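Local coordinates for Pex protein (PDB 2DQL), which is associated with the cyanobacterial circadian clock and, as a PadR-like protein of the helix-turn-helix class, probably acts as a DNA-binding transcriptional regulator, at residues L18-E21 and V22-Y26; L54-T57 and V58-A62. All blocks are in the same frame, centred on the assembly; numbering follows the deposited sequence.

Contact 1 of 2, residues L18-E21 and V22-Y26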
loop_
_atom_site.group_PDB
_atom_site.type_symbol
_atom_site.label_atom_id
_atom_site.label_comp_id
_atom_site.label_asym_id
_atom_site.label_seq_id
_atom_site.Cartn_x
_atom_site.Cartn_y
_atom_site.Cartn_z
ATOM N N LEU A 18 2.698 -5.525 4.254
ATOM C CA LEU A 18 3.820 -4.763 4.778
ATOM C C LEU A 18 4.768 -4.286 3.687
ATOM O O LEU A 18 4.985 -4.981 2.693
ATOM C CB LEU A 18 4.619 -5.613 5.776
ATOM C CG LEU A 18 3.874 -6.272 6.941
ATOM C CD1 LEU A 18 4.892 -6.941 7.864
ATOM C CD2 LEU A 18 3.066 -5.229 7.713
ATOM N N CYS A 19 5.325 -3.094 3.869
ATOM C CA CYS A 19 6.303 -2.576 2.924
ATOM C C CYS A 19 7.629 -3.051 3.509
ATOM O O CYS A 19 7.658 -3.553 4.636
ATOM C CB CYS A 19 6.261 -1.048 2.851
ATOM S SG CYS A 19 6.601 -0.193 4.401
ATOM N N GLN A 20 8.713 -2.890 2.761
ATOM C CA GLN A 20 10.025 -3.351 3.208
ATOM C C GLN A 20 10.476 -2.847 4.576
ATOM O O GLN A 20 10.925 -3.634 5.414
ATOM C CB GLN A 20 11.092 -2.996 2.166
ATOM C CG GLN A 20 12.426 -3.698 2.395
ATOM C CD GLN A 20 13.458 -3.344 1.342
ATOM O OE1 GLN A 20 13.164 -3.348 0.146
ATOM N NE2 GLN A 20 14.676 -3.038 1.780
ATOM N N GLU A 21 10.358 -1.545 4.810
ATOM C CA GLU A 21 10.781 -0.971 6.078
ATOM C C GLU A 21 10.098 -1.619 7.275
ATOM O O GLU A 21 10.746 -1.919 8.280
ATOM C CB GLU A 21 10.532 0.541 6.084
ATOM C CG GLU A 21 11.337 1.302 5.036
ATOM C CD GLU A 21 10.618 1.453 3.699
ATOM O OE1 GLU A 21 9.835 0.560 3.311
ATOM O OE2 GLU A 21 10.857 2.476 3.025
ATOM N N VAL A 22 8.792 -1.840 7.167
ATOM C CA VAL A 22 8.034 -2.449 8.250
ATOM C C VAL A 22 8.350 -3.944 8.362
ATOM O O VAL A 22 8.514 -4.466 9.458
ATOM C CB VAL A 22 6.515 -2.261 8.042
ATOM C CG1 VAL A 22 5.744 -2.953 9.163
ATOM C CG2 VAL A 22 6.181 -0.766 8.010
ATOM N N ALA A 23 8.448 -4.624 7.225
ATOM C CA ALA A 23 8.748 -6.057 7.228
ATOM C C ALA A 23 10.092 -6.347 7.896
ATOM O O ALA A 23 10.240 -7.353 8.592
ATOM C CB ALA A 23 8.749 -6.591 5.804
ATOM N N ILE A 24 11.069 -5.472 7.679
ATOM C CA ILE A 24 12.386 -5.654 8.279
ATOM C C ILE A 24 12.263 -5.665 9.805
ATOM O O ILE A 24 12.847 -6.516 10.476
ATOM C CB ILE A 24 13.348 -4.527 7.848
ATOM C CG1 ILE A 24 13.723 -4.698 6.371
ATOM C CG2 ILE A 24 14.588 -4.516 8.736
ATOM C CD1 ILE A 24 14.483 -3.500 5.792
ATOM N N CYS A 25 11.494 -4.727 10.349
ATOM C CA CYS A 25 11.311 -4.651 11.794
ATOM C C CYS A 25 10.514 -5.847 12.317
ATOM O O CYS A 25 10.830 -6.396 13.374
ATOM C CB CYS A 25 10.612 -3.342 12.166
ATOM S SG CYS A 25 11.571 -1.889 11.705
ATOM N N TYR A 26 9.488 -6.250 11.574
ATOM C CA TYR A 26 8.679 -7.402 11.964
ATOM C C TYR A 26 9.548 -8.662 11.993
ATOM O O TYR A 26 9.499 -9.447 12.944
ATOM C CB TYR A 26 7.520 -7.607 10.981
ATOM C CG TYR A 26 6.944 -9.007 11.023
ATOM C CD1 TYR A 26 6.296 -9.486 12.159
ATOM C CD2 TYR A 26 7.122 -9.880 9.948
ATOM C CE1 TYR A 26 5.845 -10.805 12.229
ATOM C CE2 TYR A 26 6.682 -11.194 10.007
ATOM C CZ TYR A 26 6.048 -11.652 11.149
ATOM O OH TYR A 26 5.643 -12.961 11.215
#

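Contact 2 of 2, residues L54-T57 and V58-A62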
loop_
_atom_site.group_PDB
_atom_site.type_symbol
_atom_site.label_atom_id
_atom_site.label_comp_id
_atom_site.label_asym_id
_atom_site.label_seq_id
_atom_site.Cartn_x
_atom_site.Cartn_y
_atom_site.Cartn_z
ATOM N N LEU A 54 2.312 -10.528 4.414
ATOM C CA LEU A 54 3.688 -10.310 3.995
ATOM C C LEU A 54 3.872 -11.084 2.701
ATOM O O LEU A 54 3.717 -12.306 2.680
ATOM C CB LEU A 54 4.677 -10.819 5.051
ATOM C CG LEU A 54 6.156 -10.738 4.646
ATOM C CD1 LEU A 54 6.546 -9.309 4.289
ATOM C CD2 LEU A 54 7.019 -11.255 5.795
ATOM N N SER A 55 4.183 -10.370 1.626
ATOM C CA SER A 55 4.377 -11.002 0.329
ATOM C C SER A 55 5.742 -11.660 0.270
ATOM O O SER A 55 6.660 -11.304 1.011
ATOM C CB SER A 55 4.278 -9.972 -0.801
ATOM O OG SER A 55 5.449 -9.177 -0.875
ATOM N N ASP A 56 5.866 -12.622 -0.629
ATOM C CA ASP A 56 7.113 -13.330 -0.814
ATOM C C ASP A 56 8.178 -12.336 -1.285
ATOM O O ASP A 56 9.334 -12.406 -0.872
ATOM C CB ASP A 56 6.894 -14.439 -1.845
ATOM C CG ASP A 56 8.082 -15.342 -1.985
ATOM O OD1 ASP A 56 8.716 -15.308 -3.059
ATOM O OD2 ASP A 56 8.381 -16.080 -1.021
ATOM N N THR A 57 7.776 -11.391 -2.135
ATOM C CA THR A 57 8.693 -10.384 -2.662
ATOM C C THR A 57 9.229 -9.446 -1.578
ATOM O O THR A 57 10.421 -9.157 -1.535
ATOM C CB THR A 57 8.012 -9.547 -3.781
ATOM O OG1 THR A 57 7.764 -10.389 -4.913
ATOM C CG2 THR A 57 8.899 -8.383 -4.213
ATOM N N VAL A 58 8.358 -8.964 -0.697
ATOM C CA VAL A 58 8.824 -8.076 0.358
ATOM C C VAL A 58 9.640 -8.866 1.384
ATOM O O VAL A 58 10.624 -8.362 1.915
ATOM C CB VAL A 58 7.650 -7.357 1.053
ATOM C CG1 VAL A 58 8.164 -6.527 2.232
ATOM C CG2 VAL A 58 6.944 -6.449 0.041
ATOM N N LEU A 59 9.232 -10.103 1.653
ATOM C CA LEU A 59 9.967 -10.949 2.594
ATOM C C LEU A 59 11.430 -11.039 2.183
ATOM O O LEU A 59 12.330 -10.777 2.982
ATOM C CB LEU A 59 9.376 -12.367 2.632
ATOM C CG LEU A 59 10.260 -13.447 3.283
ATOM C CD1 LEU A 59 10.513 -13.089 4.747
ATOM C CD2 LEU A 59 9.590 -14.814 3.168
ATOM N N TYR A 60 11.677 -11.370 0.924
ATOM C CA TYR A 60 13.061 -11.575 0.514
ATOM C C TYR A 60 13.744 -10.246 0.213
ATOM O O TYR A 60 15.002 -10.180 0.264
ATOM C CB TYR A 60 13.155 -12.750 -0.461
ATOM C CG TYR A 60 12.924 -14.100 0.180
ATOM C CD1 TYR A 60 13.923 -14.718 0.922
ATOM C CD2 TYR A 60 11.709 -14.756 0.044
ATOM C CE1 TYR A 60 13.717 -15.950 1.511
ATOM C CE2 TYR A 60 11.495 -15.989 0.630
ATOM C CZ TYR A 60 12.501 -16.582 1.361
ATOM O OH TYR A 60 12.290 -17.810 1.945
ATOM N N SER A 61 13.029 -9.144 0.017
ATOM C CA SER A 61 13.685 -7.851 -0.132
ATOM C C SER A 61 14.222 -7.517 1.261
ATOM O O SER A 61 15.310 -6.964 1.409
ATOM C CB SER A 61 12.693 -6.766 -0.574
ATOM O OG SER A 61 12.260 -6.975 -1.907
ATOM N N ALA A 62 13.447 -7.876 2.283
ATOM C CA ALA A 62 13.826 -7.632 3.670
ATOM C C ALA A 62 14.996 -8.525 4.078
ATOM O O ALA A 62 15.928 -8.070 4.736
ATOM C CB ALA A 62 12.642 -7.883 4.584
#

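Contact 1 of 2, residues L18-E21 and V22-Y26
The first turn of helix 20-31 is where L18 and C19, just ahead of the helix, meet V22, A23 and Y26. C19 holds the N-cap position, and its carbonyl O takes the first i to i+4 bond from A23 N at 2.9 Å, followed by I24 N to Q20 O. L18 folds back over this turn and splits its two methyls: CD2 packs on V22 CG1 at 3.8 Å, the side chains crossing at about a right angle, while CD1 lies over A23 CA and Y26 CB. The other branch of V22, CG2, meets C19 SG at 3.7 Å. On another side of the helix the extended Q20 chain, its CG turned opposite the backbone N (chi1 -167°), lies obliquely against I24, with CG 4.0 Å from I24 CD1. Shortening I24 to an alanine would probably open a gap beside the Q20 chain and towards A62 and F65 of helix 56-68, letting the glutamine turn more freely. W106 of helix 96-112 covers L18 and V22, and F9 of the second subunit packs on C19 and V22. Across the N-cap C19, L18 CB and A23 CB approach to 4.2 Å, the N'-N4 pair of a hydrophobic staple.

Contact 2 of 2, residues L54-T57 and V58-A62
With chi1 at 76°, S55 places OG between its own backbone N and carbonyl carbon, where it faces the first turn of helix 56-68, and the trans chi1 of L54 (175°) swings that leucine's branches onto V58 and L59. S55 OG accepts from V58 N at 2.9 Å along a nearly straight N-H, a classical N-cap bond that satisfies an amide at the helix start. The same hydroxyl oxygen lies 3.2 Å from V58 CG2, so the valine packs closely against the cap. The S55 carbonyl O receives L59 N, giving this one residue two bonds to the helix. L54 divides its methyls: CD1 meets V58 CG1 at 3.8 Å, and CD2 meets L59 CD1 at 4.1 Å, with the L54 and L59 side chains crossing at about a right angle. T57 O is gripped twice by S61, one turn further along, whose N and OG arrive from opposite faces of the carbonyl plane; the hydroxyl donates at 2.9 Å, which fixes its rotation. On the exposed side, D56 OD2 sits at the edge of the Y60 ring, in its plane and 3.5 Å from CE2, with the carboxylate turned 64° from the ring. Inward, V58 and L54 both touch A23 of helix 20-31, whereas L54 also reaches L45, and L59 reaches L41 and I42, of helix 38-48; helix 56-68, which follows strand 52-53 after L54 and S55, is packed at its start against both of these helices.

How the contacts relate
Contact 1 comes first along the chain and contact 2 follows, their centres about 9 Å apart. Each starts just after a short strand, 16-17 or 52-53, and these two strands pair in parallel, so the starts of helices 20-31 and 56-68 are brought side by side. The contacts touch directly: A23 CB meets V58 CG1 at 3.6 Å, and Q20 OE1 lies 3.5 Å from S61 CB. Helix 38-48 packs against residues of both. The three helices, with the antiparallel strands 72-77 and 86-91 after them, are consistent with a winged helix-turn-helix domain, in which helix 56-68 would be the likely recognition helix. Only contact 1 touches the second subunit, at the dimer interface.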